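Local coordinates for methyl-accepting chemotaxis protein (Vibrio cholerae, PDB 6CEQ) that senses oxygen through two heme-binding PAS domains, of which this is the second, and probably relays the signal as a chemoreceptor, at residues P23-L26 with Q27-H31. Residues are numbered along the deposited sequence; the frame is centred on the assembly and turned at random.
Sequences PALL and QLLTH
Leu29 overlaps the side chain of Leu25 one helical turn earlier: Leu25 CD1 lies 3.8 Å from Leu29 CG, and Leu25 CG lies 3.9 Å from Leu29 CD1. A methyl of each leucine thus rests against the other's branching carbon, the two side chains crossing at a slant. In Leu29, chi1 of -62° sets CG beside its own backbone N. That carbon consequently sits 3.2 Å from Leu25 O, the acceptor of the Leu29 N-H. Leu28 adds a looser apolar contact, its CD2 4.5 Å from Leu25 CD1.

Leu26 O takes two hydrogen bonds from Thr30, from OG1 at 2.7 Å and from the backbone N at 2.9 Å. Both end on the one oxygen, from opposite faces of its carbonyl plane, the hydroxyl adding to the i to i+4 backbone bond; the latter is bent, at 150° on the hydrogen.

Leu25 and Leu29 are buried, whereas Gln27 and Thr30 lie on the exposed side of helix 23-31. The Leu29 side chain is about 6 Å from the heme, near the pocket but not in direct contact, and meets Phe43, Ala45 and Leu48. Leu25 rests on Asn8 and Met10, Ala24 and Leu28 also touch Asn8, and Leu29 meets Leu21, placing the helix against outermost strand 18-21 and its neighbour 8-12 in the antiparallel PAS sheet.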
ATOM      1  N   PRO A  23       0.153  -1.575 -12.380  1.00 18.01           N
ATOM      2  CA  PRO A  23      -1.113  -1.969 -13.027  1.00 17.00           C
ATOM      3  C   PRO A  23      -1.802  -3.138 -12.356  1.00 18.31           C
ATOM      4  O   PRO A  23      -3.038  -3.155 -12.265  1.00 17.72           O
ATOM      5  CB  PRO A  23      -0.682  -2.310 -14.459  1.00 21.06           C
ATOM      6  CG  PRO A  23       0.578  -1.503 -14.668  1.00 20.62           C
ATOM      7  CD  PRO A  23       1.279  -1.544 -13.336  1.00 20.02           C
ATOM      8  N   ALA A  24      -1.037  -4.132 -11.901  1.00 15.38           N
ATOM      9  CA  ALA A  24      -1.659  -5.279 -11.254  1.00 19.28           C
ATOM     10  C   ALA A  24      -2.475  -4.852 -10.043  1.00 18.62           C
ATOM     11  O   ALA A  24      -3.616  -5.296  -9.864  1.00 17.17           O
ATOM     12  CB  ALA A  24      -0.591  -6.298 -10.862  1.00 20.24           C
ATOM     13  N   LEU A  25      -1.929  -3.951  -9.222  1.00 18.20           N
ATOM     14  CA  LEU A  25      -2.673  -3.489  -8.054  1.00 16.54           C
ATOM     15  C   LEU A  25      -3.872  -2.635  -8.459  1.00 16.77           C
ATOM     16  O   LEU A  25      -4.946  -2.744  -7.861  1.00 16.97           O
ATOM     17  CB  LEU A  25      -1.752  -2.715  -7.112  1.00 15.25           C
ATOM     18  CG  LEU A  25      -2.440  -2.233  -5.837  1.00 19.68           C
ATOM     19  CD1 LEU A  25      -3.060  -3.419  -5.091  1.00 17.60           C
ATOM     20  CD2 LEU A  25      -1.423  -1.514  -4.967  1.00 17.01           C
ATOM     21  N   LEU A  26      -3.710  -1.771  -9.462  1.00 15.29           N
ATOM     22  CA  LEU A  26      -4.840  -0.970  -9.928  1.00 17.24           C
ATOM     23  C   LEU A  26      -5.961  -1.859 -10.441  1.00 19.02           C
ATOM     24  O   LEU A  26      -7.144  -1.614 -10.168  1.00 19.61           O
ATOM     25  CB  LEU A  26      -4.377  -0.012 -11.026  1.00 16.19           C
ATOM     26  CG  LEU A  26      -3.624   1.215 -10.509  1.00 24.88           C
ATOM     27  CD1 LEU A  26      -2.941   1.975 -11.650  1.00 28.36           C
ATOM     28  CD2 LEU A  26      -4.562   2.124  -9.717  1.00 26.30           C
ATOM     29  N   GLN A  27      -5.603  -2.898 -11.193  1.00 14.61           N
ATOM     30  CA  GLN A  27      -6.599  -3.833 -11.707  1.00 15.14           C
ATOM     31  C   GLN A  27      -7.312  -4.546 -10.569  1.00 19.68           C
ATOM     32  O   GLN A  27      -8.545  -4.678 -10.565  1.00 19.92           O
ATOM     33  CB  GLN A  27      -5.925  -4.840 -12.643  1.00 19.46           C
ATOM     34  CG  GLN A  27      -6.906  -5.785 -13.308  1.00 23.26           C
ATOM     35  CD  GLN A  27      -6.223  -6.757 -14.259  1.00 28.19           C
ATOM     36  OE1 GLN A  27      -5.398  -6.360 -15.080  1.00 24.24           O
ATOM     37  NE2 GLN A  27      -6.542  -8.036 -14.126  1.00 26.02           N
ATOM     38  N   LEU A  28      -6.539  -5.021  -9.593  1.00 17.69           N
ATOM     39  CA  LEU A  28      -7.128  -5.712  -8.453  1.00 16.89           C
ATOM     40  C   LEU A  28      -8.065  -4.793  -7.680  1.00 22.79           C
ATOM     41  O   LEU A  28      -9.182  -5.187  -7.314  1.00 18.57           O
ATOM     42  CB  LEU A  28      -6.016  -6.230  -7.541  1.00 16.23           C
ATOM     43  CG  LEU A  28      -6.515  -6.847  -6.234  1.00 23.99           C
ATOM     44  CD1 LEU A  28      -7.398  -8.049  -6.507  1.00 30.57           C
ATOM     45  CD2 LEU A  28      -5.340  -7.232  -5.349  1.00 22.74           C
ATOM     46  N   LEU A  29      -7.626  -3.567  -7.408  1.00 18.83           N
ATOM     47  CA  LEU A  29      -8.460  -2.673  -6.611  1.00 21.22           C
ATOM     48  C   LEU A  29      -9.706  -2.258  -7.372  1.00 25.37           C
ATOM     49  O   LEU A  29     -10.746  -1.983  -6.761  1.00 27.21           O
ATOM     50  CB  LEU A  29      -7.667  -1.437  -6.185  1.00 23.88           C
ATOM     51  CG  LEU A  29      -6.440  -1.675  -5.301  1.00 26.29           C
ATOM     52  CD1 LEU A  29      -5.783  -0.352  -4.918  1.00 35.05           C
ATOM     53  CD2 LEU A  29      -6.774  -2.511  -4.077  1.00 27.61           C
ATOM     54  N   THR A  30      -9.621  -2.200  -8.700  1.00 22.20           N
ATOM     55  CA  THR A  30     -10.810  -1.932  -9.498  1.00 21.90           C
ATOM     56  C   THR A  30     -11.771  -3.111  -9.432  1.00 30.02           C
ATOM     57  O   THR A  30     -12.978  -2.928  -9.231  1.00 27.91           O
ATOM     58  CB  THR A  30     -10.403  -1.618 -10.938  1.00 21.63           C
ATOM     59  OG1 THR A  30      -9.489  -0.518 -10.923  1.00 29.22           O
ATOM     60  CG2 THR A  30     -11.623  -1.231 -11.761  1.00 26.51           C
ATOM     61  N   HIS A  31     -11.245  -4.330  -9.578  1.00 23.06           N
ATOM     62  CA  HIS A  31     -12.063  -5.529  -9.418  1.00 24.59           C
ATOM     63  C   HIS A  31     -12.731  -5.569  -8.046  1.00 30.26           C
ATOM     64  O   HIS A  31     -13.920  -5.902  -7.931  1.00 26.38           O
ATOM     65  CB  HIS A  31     -11.190  -6.764  -9.615  1.00 21.46           C
ATOM     66  CG  HIS A  31     -11.938  -8.056  -9.545  1.00 23.71           C
ATOM     67  ND1 HIS A  31     -11.300  -9.273  -9.421  1.00 33.22           N
ATOM     68  CD2 HIS A  31     -13.259  -8.336  -9.618  1.00 30.47           C
ATOM     69  CE1 HIS A  31     -12.197 -10.238  -9.391  1.00 33.37           C
ATOM     70  NE2 HIS A  31     -13.397  -9.697  -9.510  1.00 31.31           N
TER